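Local coordinates for protein catalase (Pseudomonas syringae, PDB 1M7S) that uses heme to break down hydrogen peroxide into water and oxygen, protecting the cell from its toxic effects, at residues F108-D120 against S346-N358. Residues are numbered along the deposited sequence; the frame is centred on the assembly and turned at random.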
loop_
_atom_site.group_PDB
_atom_site.type_symbol
_atom_site.label_atom_id
_atom_site.label_comp_id
_atom_site.label_asym_id
_atom_site.label_seq_id
_atom_site.Cartn_x
_atom_site.Cartn_y
_atom_site.Cartn_z
ATOM N N PHE A 108 19.333 -20.236 -4.760
ATOM C CA PHE A 108 20.588 -19.758 -5.407
ATOM C C PHE A 108 20.157 -19.009 -6.639
ATOM O O PHE A 108 19.881 -19.579 -7.684
ATOM C CB PHE A 108 21.437 -20.987 -5.736
ATOM C CG PHE A 108 22.851 -20.744 -6.229
ATOM C CD1 PHE A 108 23.768 -21.768 -6.123
ATOM C CD2 PHE A 108 23.269 -19.545 -6.792
ATOM C CE1 PHE A 108 25.086 -21.632 -6.548
ATOM C CE2 PHE A 108 24.586 -19.378 -7.212
ATOM C CZ PHE A 108 25.489 -20.440 -7.079
ATOM N N ALA A 109 19.793 -17.727 -6.496
ATOM C CA ALA A 109 19.248 -16.874 -7.542
ATOM C C ALA A 109 20.322 -15.895 -8.051
ATOM O O ALA A 109 20.900 -15.092 -7.302
ATOM C CB ALA A 109 18.034 -16.122 -6.988
ATOM N N THR A 110 20.486 -15.878 -9.368
ATOM C CA THR A 110 21.548 -15.044 -9.981
ATOM C C THR A 110 20.906 -14.060 -10.946
ATOM O O THR A 110 20.156 -14.482 -11.838
ATOM C CB THR A 110 22.522 -15.945 -10.754
ATOM O OG1 THR A 110 23.102 -16.911 -9.884
ATOM C CG2 THR A 110 23.687 -15.107 -11.360
ATOM N N LYS A 111 21.082 -12.756 -10.715
ATOM C CA LYS A 111 20.639 -11.722 -11.617
ATOM C C LYS A 111 21.865 -11.370 -12.517
ATOM O O LYS A 111 22.862 -10.907 -11.960
ATOM C CB LYS A 111 20.231 -10.475 -10.845
ATOM C CG LYS A 111 19.816 -9.301 -11.707
ATOM C CD LYS A 111 19.154 -8.136 -10.945
ATOM C CE LYS A 111 17.813 -8.559 -10.333
ATOM N NZ LYS A 111 16.827 -9.005 -11.367
ATOM N N PHE A 112 21.727 -11.651 -13.806
ATOM C CA PHE A 112 22.886 -11.325 -14.681
ATOM C C PHE A 112 22.594 -10.000 -15.358
ATOM O O PHE A 112 21.538 -9.862 -15.984
ATOM C CB PHE A 112 22.999 -12.363 -15.780
ATOM C CG PHE A 112 23.437 -13.741 -15.436
ATOM C CD1 PHE A 112 22.517 -14.695 -14.990
ATOM C CD2 PHE A 112 24.754 -14.142 -15.571
ATOM C CE1 PHE A 112 22.913 -15.998 -14.733
ATOM C CE2 PHE A 112 25.144 -15.435 -15.304
ATOM C CZ PHE A 112 24.230 -16.402 -14.881
ATOM N N TYR A 113 23.415 -8.974 -15.198
ATOM C CA TYR A 113 23.109 -7.673 -15.774
ATOM C C TYR A 113 23.749 -7.656 -17.192
ATOM O O TYR A 113 24.817 -7.061 -17.307
ATOM C CB TYR A 113 23.661 -6.561 -14.925
ATOM C CG TYR A 113 23.103 -6.440 -13.494
ATOM C CD1 TYR A 113 22.001 -5.683 -13.241
ATOM C CD2 TYR A 113 23.747 -7.083 -12.466
ATOM C CE1 TYR A 113 21.498 -5.542 -11.936
ATOM C CE2 TYR A 113 23.294 -6.959 -11.132
ATOM C CZ TYR A 113 22.174 -6.186 -10.911
ATOM O OH TYR A 113 21.713 -6.050 -9.608
ATOM N N THR A 114 23.121 -8.395 -18.087
ATOM C CA THR A 114 23.728 -8.594 -19.419
ATOM C C THR A 114 23.577 -7.376 -20.302
ATOM O O THR A 114 22.810 -6.447 -20.119
ATOM C CB THR A 114 23.199 -9.798 -20.229
ATOM O OG1 THR A 114 22.059 -9.423 -20.993
ATOM C CG2 THR A 114 22.856 -10.974 -19.302
ATOM N N ALA A 115 24.357 -7.473 -21.396
ATOM C CA ALA A 115 24.335 -6.401 -22.410
ATOM C C ALA A 115 23.075 -6.403 -23.231
ATOM O O ALA A 115 22.915 -5.484 -24.055
ATOM C CB ALA A 115 25.571 -6.688 -23.304
ATOM N N ASP A 116 22.152 -7.348 -23.108
ATOM C CA ASP A 116 20.877 -7.428 -23.740
ATOM C C ASP A 116 19.709 -7.236 -22.729
ATOM O O ASP A 116 18.563 -7.362 -23.133
ATOM C CB ASP A 116 20.545 -8.797 -24.353
ATOM C CG ASP A 116 21.543 -9.455 -25.243
ATOM O OD1 ASP A 116 22.403 -8.727 -25.808
ATOM O OD2 ASP A 116 21.429 -10.710 -25.380
ATOM N N GLY A 117 20.039 -6.933 -21.500
ATOM C CA GLY A 117 18.989 -6.773 -20.467
ATOM C C GLY A 117 19.314 -7.710 -19.307
ATOM O O GLY A 117 20.204 -8.583 -19.311
ATOM N N ASN A 118 18.506 -7.598 -18.238
ATOM C CA ASN A 118 18.756 -8.494 -17.092
ATOM C C ASN A 118 18.044 -9.840 -17.282
ATOM O O ASN A 118 16.876 -9.886 -17.605
ATOM C CB ASN A 118 18.298 -7.880 -15.773
ATOM C CG ASN A 118 19.012 -6.599 -15.385
ATOM O OD1 ASN A 118 20.066 -6.253 -15.951
ATOM N ND2 ASN A 118 18.421 -5.930 -14.395
ATOM N N TRP A 119 18.820 -10.886 -17.108
ATOM C CA TRP A 119 18.367 -12.244 -17.117
ATOM C C TRP A 119 18.551 -12.812 -15.715
ATOM O O TRP A 119 19.668 -12.844 -15.198
ATOM C CB TRP A 119 19.185 -13.127 -18.068
ATOM C CG TRP A 119 18.790 -14.581 -17.973
ATOM C CD1 TRP A 119 17.505 -15.075 -17.952
ATOM C CD2 TRP A 119 19.654 -15.701 -17.927
ATOM N NE1 TRP A 119 17.547 -16.442 -17.857
ATOM C CE2 TRP A 119 18.847 -16.853 -17.848
ATOM C CE3 TRP A 119 21.045 -15.846 -17.935
ATOM C CZ2 TRP A 119 19.391 -18.143 -17.807
ATOM C CZ3 TRP A 119 21.577 -17.130 -17.877
ATOM C CH2 TRP A 119 20.747 -18.258 -17.804
ATOM N N ASP A 120 17.498 -13.382 -15.139
ATOM C CA ASP A 120 17.608 -13.986 -13.795
ATOM C C ASP A 120 17.506 -15.500 -13.886
ATOM O O ASP A 120 16.518 -16.083 -14.411
ATOM C CB ASP A 120 16.421 -13.547 -12.904
ATOM C CG ASP A 120 16.398 -12.080 -12.559
ATOM O OD1 ASP A 120 15.336 -11.588 -12.140
ATOM O OD2 ASP A 120 17.421 -11.374 -12.746
ATOM N N SER A 346 12.701 -0.155 -11.258
ATOM C CA SER A 346 13.551 1.017 -11.419
ATOM C C SER A 346 14.433 1.271 -10.206
ATOM O O SER A 346 15.278 2.208 -10.254
ATOM C CB SER A 346 12.651 2.222 -11.751
ATOM O OG SER A 346 12.108 2.681 -10.508
ATOM N N LEU A 347 14.411 0.466 -9.136
ATOM C CA LEU A 347 15.317 0.639 -8.009
ATOM C C LEU A 347 16.730 0.338 -8.475
ATOM O O LEU A 347 16.919 -0.540 -9.307
ATOM C CB LEU A 347 14.969 -0.299 -6.817
ATOM C CG LEU A 347 13.575 -0.097 -6.219
ATOM C CD1 LEU A 347 13.266 -1.165 -5.139
ATOM C CD2 LEU A 347 13.446 1.291 -5.531
ATOM N N PRO A 348 17.756 0.971 -7.938
ATOM C CA PRO A 348 19.141 0.753 -8.289
ATOM C C PRO A 348 19.538 -0.692 -8.505
ATOM O O PRO A 348 20.026 -1.065 -9.605
ATOM C CB PRO A 348 19.991 1.443 -7.181
ATOM C CG PRO A 348 19.038 2.553 -6.817
ATOM C CD PRO A 348 17.623 2.021 -6.918
ATOM N N VAL A 349 19.245 -1.596 -7.593
ATOM C CA VAL A 349 19.669 -2.986 -7.692
ATOM C C VAL A 349 18.952 -3.737 -8.811
ATOM O O VAL A 349 19.531 -4.764 -9.248
ATOM C CB VAL A 349 19.537 -3.701 -6.320
ATOM C CG1 VAL A 349 18.069 -3.927 -5.998
ATOM C CG2 VAL A 349 20.339 -4.983 -6.252
ATOM N N ASN A 350 17.779 -3.269 -9.184
ATOM C CA ASN A 350 17.020 -3.975 -10.198
ATOM C C ASN A 350 17.190 -3.398 -11.599
ATOM O O ASN A 350 16.727 -4.027 -12.561
ATOM C CB ASN A 350 15.540 -3.989 -9.798
ATOM C CG ASN A 350 15.360 -4.803 -8.529
ATOM O OD1 ASN A 350 16.029 -5.840 -8.374
ATOM N ND2 ASN A 350 14.478 -4.364 -7.655
ATOM N N GLN A 351 17.837 -2.225 -11.713
ATOM C CA GLN A 351 17.932 -1.638 -13.072
ATOM C C GLN A 351 18.874 -2.441 -13.966
ATOM O O GLN A 351 19.870 -2.987 -13.523
ATOM C CB GLN A 351 18.544 -0.228 -12.939
ATOM C CG GLN A 351 17.643 0.832 -12.365
ATOM C CD GLN A 351 18.429 2.083 -11.965
ATOM O OE1 GLN A 351 19.590 2.305 -12.306
ATOM N NE2 GLN A 351 17.826 2.934 -11.156
ATOM N N PRO A 352 18.599 -2.480 -15.262
ATOM C CA PRO A 352 19.458 -3.146 -16.224
ATOM C C PRO A 352 20.635 -2.190 -16.508
ATOM O O PRO A 352 20.516 -0.981 -16.205
ATOM C CB PRO A 352 18.640 -3.270 -17.513
ATOM C CG PRO A 352 17.654 -2.141 -17.381
ATOM C CD PRO A 352 17.427 -1.854 -15.882
ATOM N N LYS A 353 21.645 -2.689 -17.179
ATOM C CA LYS A 353 22.815 -1.917 -17.544
ATOM C C LYS A 353 22.653 -1.363 -18.975
ATOM O O LYS A 353 23.653 -0.941 -19.561
ATOM C CB LYS A 353 24.080 -2.714 -17.625
ATOM C CG LYS A 353 24.837 -3.580 -16.719
ATOM C CD LYS A 353 25.352 -2.919 -15.461
ATOM C CE LYS A 353 24.285 -3.004 -14.378
ATOM N NZ LYS A 353 24.865 -3.557 -13.114
ATOM N N VAL A 354 21.499 -1.459 -19.573
ATOM C CA VAL A 354 21.145 -0.986 -20.889
ATOM C C VAL A 354 19.908 -0.097 -20.733
ATOM O O VAL A 354 19.250 -0.086 -19.688
ATOM C CB VAL A 354 20.828 -2.104 -21.911
ATOM C CG1 VAL A 354 22.075 -2.919 -22.183
ATOM C CG2 VAL A 354 19.702 -2.981 -21.396
ATOM N N ALA A 355 19.569 0.625 -21.792
ATOM C CA ALA A 355 18.465 1.581 -21.777
ATOM C C ALA A 355 17.095 0.954 -21.684
ATOM O O ALA A 355 16.950 -0.201 -22.101
ATOM C CB ALA A 355 18.572 2.386 -23.093
ATOM N N VAL A 356 16.159 1.604 -21.013
ATOM C CA VAL A 356 14.761 1.166 -20.944
ATOM C C VAL A 356 13.950 2.203 -21.712
ATOM O O VAL A 356 14.008 3.423 -21.457
ATOM C CB VAL A 356 14.254 1.078 -19.486
ATOM C CG1 VAL A 356 12.766 0.854 -19.373
ATOM C CG2 VAL A 356 15.085 0.001 -18.769
ATOM N N ASN A 357 13.179 1.774 -22.678
ATOM C CA ASN A 357 12.419 2.662 -23.556
ATOM C C ASN A 357 11.058 2.079 -23.847
ATOM O O ASN A 357 10.850 1.214 -24.689
ATOM C CB ASN A 357 13.224 2.785 -24.869
ATOM C CG ASN A 357 12.579 3.730 -25.859
ATOM O OD1 ASN A 357 11.903 4.676 -25.456
ATOM N ND2 ASN A 357 12.792 3.458 -27.148
ATOM N N ASN A 358 10.045 2.582 -23.141
ATOM C CA ASN A 358 8.695 2.106 -23.332
ATOM C C ASN A 358 7.716 3.143 -22.829
ATOM O O ASN A 358 8.112 4.212 -22.371
ATOM C CB ASN A 358 8.493 0.693 -22.734
ATOM C CG ASN A 358 8.757 0.573 -21.246
ATOM O OD1 ASN A 358 8.237 1.398 -20.507
ATOM N ND2 ASN A 358 9.530 -0.420 -20.810
HETATM O O HOH W 1 15.959 -6.597 -12.708
HETATM O O HOH W 2 21.363 -5.324 -18.090
#
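Y113 meets the loop 346-358 through three parts of its side chain: hydroxyl, ring edge and ring face. Its OH donates to the backbone O of V349 over 2.6 Å, in the carbonyl plane, and V349 O lies at the ring edge. Farther along the same rim, Y113 CE1 lies 3.4 Å from Q351 O. Over one face sits the ammonium of K353, a cation-pi contact with NZ 3.7 Å from the centroid of the Y113 ring, displaced toward CG; bends at chi2, chi3 and chi4 fold the lysine chain back over CB and the ring. CG of K111 lies over the rim of the opposite face, so the ring has a lysine chain on either side.

N118, on the neighbouring strand, bridges to the loop through both ends of its amide. Its ND2 makes a straight but weak bond to Q351 O at 3.4 Å, while OD1 lies against CA of P352. Two waters complete the junction: one joins K111 NZ, N118 ND2 and N350 O, the other T114 O, N118 OD1 and K353 N.

The strands 107-114 and 117-124 form a beta hairpin of the antiparallel catalase barrel, closed by a type I turn from T114 to G117. T114 OG1 accepts from D116 N, an ST turn, and itself donates to G117 O at 2.6 Å. V354 CG1 packs on this turn, 3.3 Å from A115 O.

K111 is anchored by a salt bridge from NZ to D120 OD2 (2.8 Å) and by a bond to A307 O. N350 OD1 accepts from A307 N, tying the loop to the same backbone. ND2 of N8 of the second subunit donates a hydrogen bond to N118 O, and N8 packs on P352. At the other end of strand 107-114, F108 and A109 touch the heme.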